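Long-range contact in anti-H(O) lectin 1 (Ulex europaeus, PDB 1FX5), which binds L-fucose as a calcium- and manganese-containing legume lectin that recognises the H(O) blood-group antigen: residues V31-V37 and Q223-L229. Numbering follows the deposited sequence.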
# COMPACT_ATOMS: atom_id res chain seq x y z
N VAL A 31 5.14 -19.55 -0.19
CA VAL A 31 4.05 -19.56 -1.18
C VAL A 31 2.72 -19.11 -0.54
O VAL A 31 2.46 -19.40 0.63
CB VAL A 31 3.89 -21.00 -1.74
CG1 VAL A 31 2.63 -21.16 -2.59
CG2 VAL A 31 5.10 -21.34 -2.57
N LEU A 32 1.90 -18.40 -1.31
CA LEU A 32 0.60 -17.93 -0.82
C LEU A 32 -0.44 -19.03 -1.14
O LEU A 32 -0.76 -19.27 -2.31
CB LEU A 32 0.21 -16.61 -1.49
CG LEU A 32 -1.21 -16.06 -1.28
CD1 LEU A 32 -1.42 -15.66 0.17
CD2 LEU A 32 -1.45 -14.87 -2.20
N GLN A 33 -0.92 -19.71 -0.10
CA GLN A 33 -1.91 -20.77 -0.25
C GLN A 33 -3.32 -20.20 -0.07
O GLN A 33 -3.71 -19.81 1.03
CB GLN A 33 -1.64 -21.89 0.77
CG GLN A 33 -2.45 -23.14 0.52
CD GLN A 33 -2.18 -24.23 1.53
OE1 GLN A 33 -1.58 -25.24 1.20
NE2 GLN A 33 -2.65 -24.03 2.76
N LEU A 34 -4.09 -20.19 -1.14
CA LEU A 34 -5.44 -19.65 -1.07
C LEU A 34 -6.48 -20.44 -0.28
O LEU A 34 -7.43 -19.88 0.25
CB LEU A 34 -5.94 -19.36 -2.51
CG LEU A 34 -5.03 -18.47 -3.37
CD1 LEU A 34 -5.56 -18.35 -4.81
CD2 LEU A 34 -4.87 -17.08 -2.72
N ASN A 35 -6.32 -21.76 -0.21
CA ASN A 35 -7.27 -22.58 0.53
C ASN A 35 -6.54 -23.81 1.01
O ASN A 35 -5.51 -24.18 0.45
CB ASN A 35 -8.44 -23.01 -0.38
CG ASN A 35 -8.03 -24.04 -1.46
OD1 ASN A 35 -8.23 -25.24 -1.29
ND2 ASN A 35 -7.47 -23.56 -2.57
N LYS A 36 -7.04 -24.43 2.07
CA LYS A 36 -6.39 -25.62 2.56
C LYS A 36 -7.29 -26.82 2.28
O LYS A 36 -8.46 -26.66 1.92
CB LYS A 36 -5.98 -25.49 4.02
CG LYS A 36 -7.03 -25.06 4.97
CD LYS A 36 -6.43 -24.92 6.36
CE LYS A 36 -5.16 -24.08 6.34
NZ LYS A 36 -4.65 -23.78 7.72
N VAL A 37 -6.67 -28.00 2.29
CA VAL A 37 -7.37 -29.26 2.05
C VAL A 37 -7.27 -30.08 3.33
O VAL A 37 -6.48 -29.77 4.23
CB VAL A 37 -6.75 -30.01 0.86
CG1 VAL A 37 -6.94 -29.21 -0.44
CG2 VAL A 37 -5.27 -30.24 1.10
N GLN A 223 -11.16 -32.31 -3.53
CA GLN A 223 -10.27 -31.29 -3.04
C GLN A 223 -8.98 -31.07 -3.78
O GLN A 223 -8.35 -32.01 -4.23
CB GLN A 223 -9.94 -31.52 -1.57
CG GLN A 223 -11.16 -31.50 -0.65
CD GLN A 223 -10.75 -31.57 0.83
OE1 GLN A 223 -9.67 -32.06 1.16
NE2 GLN A 223 -11.61 -31.07 1.70
N ALA A 224 -8.60 -29.80 -3.86
CA ALA A 224 -7.37 -29.37 -4.52
C ALA A 224 -6.96 -28.05 -3.87
O ALA A 224 -7.81 -27.31 -3.35
CB ALA A 224 -7.60 -29.18 -6.01
N THR A 225 -5.66 -27.80 -3.79
CA THR A 225 -5.16 -26.57 -3.20
C THR A 225 -4.68 -25.69 -4.39
O THR A 225 -4.24 -26.20 -5.41
CB THR A 225 -4.05 -26.86 -2.16
OG1 THR A 225 -3.59 -25.62 -1.59
CG2 THR A 225 -2.89 -27.61 -2.81
N HIS A 226 -4.86 -24.37 -4.27
CA HIS A 226 -4.47 -23.42 -5.32
C HIS A 226 -3.43 -22.50 -4.71
O HIS A 226 -3.73 -21.83 -3.72
CB HIS A 226 -5.72 -22.65 -5.79
CG HIS A 226 -6.82 -23.56 -6.26
ND1 HIS A 226 -7.76 -24.09 -5.40
CD2 HIS A 226 -7.08 -24.09 -7.48
CE1 HIS A 226 -8.54 -24.93 -6.07
NE2 HIS A 226 -8.15 -24.95 -7.33
N GLU A 227 -2.25 -22.43 -5.33
CA GLU A 227 -1.13 -21.62 -4.85
C GLU A 227 -0.48 -20.59 -5.78
O GLU A 227 -0.21 -20.86 -6.94
CB GLU A 227 -0.09 -22.60 -4.33
CG GLU A 227 -0.66 -23.41 -3.19
CD GLU A 227 0.04 -24.71 -2.94
OE1 GLU A 227 0.55 -24.90 -1.84
OE2 GLU A 227 0.06 -25.58 -3.83
N VAL A 228 -0.20 -19.42 -5.22
CA VAL A 228 0.42 -18.33 -5.97
C VAL A 228 1.87 -18.21 -5.56
O VAL A 228 2.18 -18.17 -4.36
CB VAL A 228 -0.33 -16.99 -5.73
CG1 VAL A 228 0.35 -15.85 -6.48
CG2 VAL A 228 -1.80 -17.10 -6.18
N LEU A 229 2.75 -18.10 -6.56
CA LEU A 229 4.19 -17.99 -6.33
C LEU A 229 4.78 -16.57 -6.21
O LEU A 229 5.77 -16.36 -5.51
CB LEU A 229 4.94 -18.74 -7.44
CG LEU A 229 4.76 -20.26 -7.50
CD1 LEU A 229 5.18 -20.73 -8.87
CD2 LEU A 229 5.58 -20.95 -6.42
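L32 and V228 form an antiparallel, hydrogen-bonded pair. L32 N binds V228 O at 3.1 Å, and V228 N returns the bond to L32 O. E227 CA makes a bent C-H...O contact with L32 O, 3.5 Å away. One step on, Q33 and E227 make the non-hydrogen-bonded pair. L34 N then makes a hydrogen bond to H226 O at 3.1 Å, and at L34 the backbone turns out of the strand.

There the T225 side chain takes over. Its OG1 stands anti to the backbone N (chi1 -179°) and donates to N35 O over 3.1 Å. This side-chain-to-backbone bond ties T225 to the 31-37 segment after regular pairing has ended.

Q33 can be followed outward from CB. Its CG comes 3.4 Å from T225 OG1 and also touches E227 CG. CD stays close to the same hydroxyl. At the tip, OE1 lies 3.5 Å from T225 OG1 and a little farther from E227 OE1. The Q33 and E227 side chains run side by side, with amide and carboxylate planes 35° apart, while T225 crosses Q33 at about a right angle. V31 CG1 touches E227 CB at 3.5 Å.

The other face carries L32 and V228, and the L34 side chain reaches V228 from the loop. L34 CB and CG lie beside H226 O, and its CD1 meets V228 CG2 at 4.2 Å. F214 of strand 209-219 packs on L34, and F11 on L32.

Strand 64-78 pairs with the other edge of 223-229, through backbone bonds of T225, E227 and L229. The short strand 32-33 thus adds to a sheet of antiparallel strands, as in the jelly-roll beta sandwich of legume lectins.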